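Local coordinates for virulent strain associated lipoprotein (Borreliella spielmanii A14S, PDB 6FZZ) that is an outer-surface lipoprotein of the PFam54 family and probably binds glutathione, as does its Borrelia burgdorferi counterpart, which is important for colonizing the mammalian host, at residues Y48-F53 / R94-I99; K145-K150 / K205-S210. All blocks are in the same frame, centred on the assembly; numbering follows the deposited sequence.

In the fold
Contact 1 and contact 2 sit on opposite sides of the centre of this mainly helical chain, the centre of each about 16 Å from that of the chain, and their nearest atoms about 19 Å apart. Both are mostly buried, and they share neither segments nor helices: contact 1 sets the loop between helices 15-41 and 71-83 against helix 89-102, whereas contact 2 joins the two long helices 138-170 and 180-209. The chemistry follows the backbone. The loop 48-53, with a 3-10 turn at 51-53, presents peptide groups, and 94-99 meets them with one serine hydroxyl and a water. In contact 2 a leucine and an isoleucine do most of the touching, with a ring edge and an aspartate at the margin. Helix 105-126 touches both.

Contact 1 of 2, residues Y48-F53 / R94-I99; sequences YGILAF and RFSEII
One serine hydroxyl does nearly all the work of this contact: Ser-96, on helix 89-102, points its CB at the turn 49-52 and meets backbone more than side chains. A chi1 of 170° swings OG away from its own backbone N and toward the turn, where it accepts a hydrogen bond from Ala-52 N at 3.1 Å, with an N-H...O angle of 152°. Water 1 lies 2.7 Å from Ser-96 OG and donates to Gly-49 O at 3.1 Å, so the hydroxyl holds both ends of the turn, one directly and one through solvent. Between them, Ile-50 is the centre of an inverse gamma turn, closed by a weak bond from Leu-51 N to Gly-49 O. Little carbon adds to this: Ala-52 CB lies 3.5 Å from Ser-96 OG, and Ser-96 CB 3.9 Å from Ile-50 CA. Ile-50 sends CG2 over the centre of the Phe-53 ring, 3.5 Å above its plane, which ties the turn to itself. With only 140 Å² buried in all, the link between these two segments of the Bbcrasp-1-like domain is probably polar and directional more than apolar; packing on helices 71-83 and 105-126 adds to the hold on the loop.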
loop_
_atom_site.group_PDB
_atom_site.type_symbol
_atom_site.label_atom_id
_atom_site.label_comp_id
_atom_site.label_asym_id
_atom_site.label_seq_id
_atom_site.Cartn_x
_atom_site.Cartn_y
_atom_site.Cartn_z
ATOM N N TYR A 48 12.310 -3.959 -11.133
ATOM C CA TYR A 48 11.245 -3.367 -11.984
ATOM C C TYR A 48 11.487 -1.903 -12.312
ATOM O O TYR A 48 10.522 -1.198 -12.604
ATOM C CB TYR A 48 9.817 -3.550 -11.352
ATOM C CG TYR A 48 9.434 -4.991 -10.984
ATOM C CD1 TYR A 48 9.043 -5.923 -11.984
ATOM C CD2 TYR A 48 9.447 -5.447 -9.669
ATOM C CE1 TYR A 48 8.710 -7.200 -11.680
ATOM C CE2 TYR A 48 9.123 -6.764 -9.353
ATOM C CZ TYR A 48 8.720 -7.630 -10.368
ATOM O OH TYR A 48 8.394 -8.939 -10.089
ATOM N N GLY A 49 12.765 -1.501 -12.284
ATOM C CA GLY A 49 13.294 -0.200 -12.545
ATOM C C GLY A 49 12.949 0.825 -11.441
ATOM O O GLY A 49 12.951 2.047 -11.692
ATOM N N ILE A 50 12.625 0.334 -10.244
ATOM C CA ILE A 50 12.280 1.207 -9.110
ATOM C C ILE A 50 13.539 1.650 -8.436
ATOM O O ILE A 50 13.994 1.077 -7.418
ATOM C CB ILE A 50 11.303 0.533 -8.117
ATOM C CG1 ILE A 50 9.996 0.228 -8.857
ATOM C CG2 ILE A 50 10.982 1.480 -6.972
ATOM C CD1 ILE A 50 9.049 -0.740 -8.124
ATOM N N LEU A 51 14.152 2.652 -9.030
ATOM C CA LEU A 51 15.454 3.111 -8.552
ATOM C C LEU A 51 15.296 3.801 -7.193
ATOM O O LEU A 51 16.285 3.927 -6.442
ATOM C CB LEU A 51 16.106 4.072 -9.538
ATOM C CG LEU A 51 16.795 3.563 -10.836
ATOM C CD1 LEU A 51 17.460 4.764 -11.541
ATOM C CD2 LEU A 51 17.859 2.502 -10.614
ATOM N N ALA A 52 14.058 4.225 -6.884
ATOM C CA ALA A 52 13.720 4.834 -5.602
ATOM C C ALA A 52 14.148 4.019 -4.399
ATOM O O ALA A 52 14.523 4.596 -3.313
ATOM C CB ALA A 52 12.237 5.135 -5.582
ATOM N N PHE A 53 14.125 2.684 -4.555
ATOM C CA PHE A 53 14.569 1.796 -3.478
ATOM C C PHE A 53 15.986 2.115 -2.994
ATOM O O PHE A 53 16.289 2.013 -1.794
ATOM C CB PHE A 53 14.471 0.328 -3.900
ATOM C CG PHE A 53 13.063 -0.170 -4.092
ATOM C CD1 PHE A 53 12.011 0.274 -3.272
ATOM C CD2 PHE A 53 12.812 -1.144 -5.036
ATOM C CE1 PHE A 53 10.722 -0.211 -3.438
ATOM C CE2 PHE A 53 11.532 -1.666 -5.202
ATOM C CZ PHE A 53 10.486 -1.202 -4.408
ATOM N N ARG A 94 8.321 4.504 -14.317
ATOM C CA ARG A 94 7.954 5.895 -14.505
ATOM C C ARG A 94 7.506 6.535 -13.192
ATOM O O ARG A 94 7.863 7.653 -12.924
ATOM C CB ARG A 94 6.851 5.996 -15.554
ATOM C CG ARG A 94 6.225 7.355 -15.754
ATOM C CD ARG A 94 7.166 8.542 -15.883
ATOM N NE ARG A 94 8.142 8.421 -16.962
ATOM C CZ ARG A 94 9.011 9.379 -17.287
ATOM N NH1 ARG A 94 9.029 10.530 -16.620
ATOM N NH2 ARG A 94 9.867 9.190 -18.284
ATOM N N PHE A 95 6.711 5.823 -12.392
ATOM C CA PHE A 95 6.361 6.331 -11.088
ATOM C C PHE A 95 7.603 6.699 -10.281
ATOM O O PHE A 95 7.697 7.766 -9.667
ATOM C CB PHE A 95 5.529 5.300 -10.310
ATOM C CG PHE A 95 5.025 5.806 -8.975
ATOM C CD1 PHE A 95 3.972 6.719 -8.906
ATOM C CD2 PHE A 95 5.611 5.369 -7.788
ATOM C CE1 PHE A 95 3.544 7.178 -7.651
ATOM C CE2 PHE A 95 5.162 5.817 -6.558
ATOM C CZ PHE A 95 4.123 6.681 -6.497
ATOM N N SER A 96 8.556 5.779 -10.252
ATOM C CA SER A 96 9.782 6.012 -9.494
ATOM C C SER A 96 10.518 7.262 -9.997
ATOM O O SER A 96 10.989 8.098 -9.204
ATOM C CB SER A 96 10.646 4.739 -9.560
ATOM O OG SER A 96 11.925 4.919 -9.055
ATOM N N GLU A 97 10.691 7.337 -11.324
ATOM C CA GLU A 97 11.266 8.501 -11.983
ATOM C C GLU A 97 10.602 9.808 -11.558
ATOM O O GLU A 97 11.328 10.776 -11.176
ATOM C CB GLU A 97 11.209 8.335 -13.526
ATOM C CG GLU A 97 12.086 7.174 -13.969
ATOM C CD GLU A 97 11.973 6.885 -15.479
ATOM O OE1 GLU A 97 11.025 7.394 -16.125
ATOM O OE2 GLU A 97 12.817 6.120 -16.006
ATOM N N ILE A 98 9.260 9.838 -11.535
ATOM C CA ILE A 98 8.525 11.060 -11.206
ATOM C C ILE A 98 8.759 11.475 -9.751
ATOM O O ILE A 98 9.006 12.624 -9.477
ATOM C CB ILE A 98 7.004 10.920 -11.408
ATOM C CG1 ILE A 98 6.659 10.818 -12.883
ATOM C CG2 ILE A 98 6.247 12.104 -10.853
ATOM C CD1 ILE A 98 5.306 10.180 -13.053
ATOM N N ILE A 99 8.690 10.516 -8.817
ATOM C CA ILE A 99 8.961 10.810 -7.425
ATOM C C ILE A 99 10.425 11.264 -7.122
ATOM O O ILE A 99 10.649 12.186 -6.350
ATOM C CB ILE A 99 8.538 9.614 -6.532
ATOM C CG1 ILE A 99 7.095 9.206 -6.861
ATOM C CG2 ILE A 99 8.721 9.949 -5.057
ATOM C CD1 ILE A 99 6.028 10.305 -6.631
HETATM O O HOH W 1 13.384 5.051 -11.319
#

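Contact 2 of 2, residues K145-K150 / K205-S210; sequences KNLFEK and KSDILS
Leu-147 and Ile-208 run antiparallel alongside one another as side chains, each with its CB directed at the facing helix, and their CA atoms, 6.7 Å apart, are the nearest CA pair of the two segments. The tightest touch is between Leu-147 CB and Ile-208 CG1, 3.6 Å apart. Ile-208 extends through CG1 (chi1 -68°, chi2 170°), and this reach carries its CD1 beyond the leucine to the backbone of the next residue, where it lies 3.7 Å from Phe-148 N. The same methyl comes to 4.1 Å from Phe-148 CD1, at the edge of the ring and near its plane, so the isoleucine meets the rim of the phenylalanine and not a face.

These side chains join helices 138-170 and 180-209, which run roughly antiparallel in the helical Bbcrasp-1-like domain; the local axes make an angle of 151° and approach to 9.6 Å. Leu-204, one turn before Ile-208, also touches Leu-147, and Thr-122 of helix 105-126 touches Ile-208.

Asp-207 lies roughly perpendicular to Leu-147, and the two leucine methyls meet different parts of it: Leu-147 CD1 rests 3.7 Å from Asp-207 CB, while Leu-147 CD2 lies 3.9 Å from Asp-207 OD2. That carboxylate oxygen forms a salt bridge with Lys-203, one turn earlier, so the carboxylate beside the leucine is paired within its own helix. Behind the contact, Lys-145 NZ bonds to Glu-149 OE2 at 2.7 Å, meeting it from above the carboxylate plane, on the side of helix 138-170 that faces helix 15-41.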
loop_
_atom_site.group_PDB
_atom_site.type_symbol
_atom_site.label_atom_id
_atom_site.label_comp_id
_atom_site.label_asym_id
_atom_site.label_seq_id
_atom_site.Cartn_x
_atom_site.Cartn_y
_atom_site.Cartn_z
ATOM N N LYS A 145 -16.861 -6.119 9.195
ATOM C CA LYS A 145 -16.984 -6.001 7.764
ATOM C C LYS A 145 -16.834 -4.548 7.309
ATOM O O LYS A 145 -16.134 -4.281 6.373
ATOM C CB LYS A 145 -18.297 -6.588 7.257
ATOM C CG LYS A 145 -18.500 -6.400 5.725
ATOM C CD LYS A 145 -19.970 -6.594 5.369
ATOM C CE LYS A 145 -20.227 -6.808 3.878
ATOM N NZ LYS A 145 -20.406 -5.488 3.248
ATOM N N ASN A 146 -17.529 -3.626 7.936
ATOM C CA ASN A 146 -17.434 -2.242 7.572
ATOM C C ASN A 146 -15.991 -1.702 7.788
ATOM O O ASN A 146 -15.532 -0.936 6.966
ATOM C CB ASN A 146 -18.398 -1.412 8.406
ATOM C CG ASN A 146 -19.874 -1.704 8.087
ATOM O OD1 ASN A 146 -20.239 -2.157 6.991
ATOM N ND2 ASN A 146 -20.726 -1.436 9.055
ATOM N N LEU A 147 -15.328 -2.071 8.884
ATOM C CA LEU A 147 -13.932 -1.614 9.149
ATOM C C LEU A 147 -12.966 -2.135 8.062
ATOM O O LEU A 147 -12.167 -1.405 7.490
ATOM C CB LEU A 147 -13.483 -2.026 10.526
ATOM C CG LEU A 147 -14.168 -1.322 11.713
ATOM C CD1 LEU A 147 -13.797 -2.023 12.988
ATOM C CD2 LEU A 147 -13.749 0.117 11.843
ATOM N N PHE A 148 -13.127 -3.395 7.703
ATOM C CA PHE A 148 -12.225 -4.026 6.736
ATOM C C PHE A 148 -12.393 -3.452 5.355
ATOM O O PHE A 148 -11.414 -3.172 4.621
ATOM C CB PHE A 148 -12.452 -5.541 6.719
ATOM C CG PHE A 148 -11.366 -6.275 6.026
ATOM C CD1 PHE A 148 -10.022 -6.064 6.382
ATOM C CD2 PHE A 148 -11.639 -7.169 5.023
ATOM C CE1 PHE A 148 -9.000 -6.736 5.762
ATOM C CE2 PHE A 148 -10.624 -7.881 4.432
ATOM C CZ PHE A 148 -9.306 -7.646 4.767
ATOM N N GLU A 149 -13.645 -3.224 4.980
ATOM C CA GLU A 149 -13.943 -2.551 3.745
ATOM C C GLU A 149 -13.416 -1.157 3.675
ATOM O O GLU A 149 -12.856 -0.742 2.634
ATOM C CB GLU A 149 -15.462 -2.539 3.444
ATOM C CG GLU A 149 -15.989 -3.886 3.147
ATOM C CD GLU A 149 -17.483 -3.866 2.777
ATOM O OE1 GLU A 149 -18.154 -2.869 3.023
ATOM O OE2 GLU A 149 -18.007 -4.867 2.275
ATOM N N LYS A 150 -13.620 -0.417 4.743
ATOM C CA LYS A 150 -13.037 0.926 4.837
ATOM C C LYS A 150 -11.496 0.850 4.733
ATOM O O LYS A 150 -10.869 1.645 3.975
ATOM C CB LYS A 150 -13.434 1.605 6.148
ATOM C CG LYS A 150 -14.884 2.096 6.166
ATOM C CD LYS A 150 -15.142 3.077 7.305
ATOM C CE LYS A 150 -15.338 2.358 8.633
ATOM N NZ LYS A 150 -15.628 3.249 9.820
ATOM N N LYS A 205 -7.115 -0.406 11.298
ATOM C CA LYS A 205 -6.372 -1.571 11.801
ATOM C C LYS A 205 -6.550 -1.779 13.317
ATOM O O LYS A 205 -6.910 -2.906 13.795
ATOM C CB LYS A 205 -4.882 -1.463 11.449
ATOM C CG LYS A 205 -3.962 -2.519 12.097
ATOM C CD LYS A 205 -2.450 -2.278 12.008
ATOM C CE LYS A 205 -1.981 -1.123 12.897
ATOM N NZ LYS A 205 -0.593 -0.747 12.710
ATOM N N SER A 206 -6.256 -0.737 14.112
ATOM C CA SER A 206 -6.351 -0.870 15.587
ATOM C C SER A 206 -7.824 -1.237 15.966
ATOM O O SER A 206 -8.082 -2.089 16.803
ATOM C CB SER A 206 -5.929 0.448 16.293
ATOM O OG SER A 206 -4.580 0.694 15.889
ATOM N N ASP A 207 -8.788 -0.685 15.292
ATOM C CA ASP A 207 -10.143 -1.062 15.643
ATOM C C ASP A 207 -10.417 -2.555 15.323
ATOM O O ASP A 207 -11.076 -3.239 16.099
ATOM C CB ASP A 207 -11.151 -0.231 14.931
ATOM C CG ASP A 207 -11.248 1.205 15.466
ATOM O OD1 ASP A 207 -10.780 1.531 16.578
ATOM O OD2 ASP A 207 -11.838 2.004 14.739
ATOM N N ILE A 208 -9.921 -3.044 14.181
ATOM C CA ILE A 208 -10.065 -4.474 13.841
ATOM C C ILE A 208 -9.340 -5.360 14.804
ATOM O O ILE A 208 -9.941 -6.360 15.304
ATOM C CB ILE A 208 -9.651 -4.777 12.406
ATOM C CG1 ILE A 208 -10.686 -4.115 11.488
ATOM C CG2 ILE A 208 -9.549 -6.295 12.224
ATOM C CD1 ILE A 208 -10.299 -4.108 10.016
ATOM N N LEU A 209 -8.094 -4.969 15.173
ATOM C CA LEU A 209 -7.365 -5.729 16.196
ATOM C C LEU A 209 -8.055 -5.719 17.599
ATOM O O LEU A 209 -7.843 -6.587 18.367
ATOM C CB LEU A 209 -5.923 -5.228 16.368
ATOM C CG LEU A 209 -5.064 -5.345 15.135
ATOM C CD1 LEU A 209 -3.688 -4.774 15.413
ATOM C CD2 LEU A 209 -5.013 -6.790 14.678
ATOM N N SER A 210 -8.884 -4.736 17.890
ATOM C CA SER A 210 -9.604 -4.678 19.153
ATOM C C SER A 210 -10.758 -5.676 19.290
ATOM O O SER A 210 -11.337 -5.764 20.347
ATOM C CB SER A 210 -10.308 -3.302 19.288
ATOM O OG SER A 210 -9.352 -2.340 19.459
#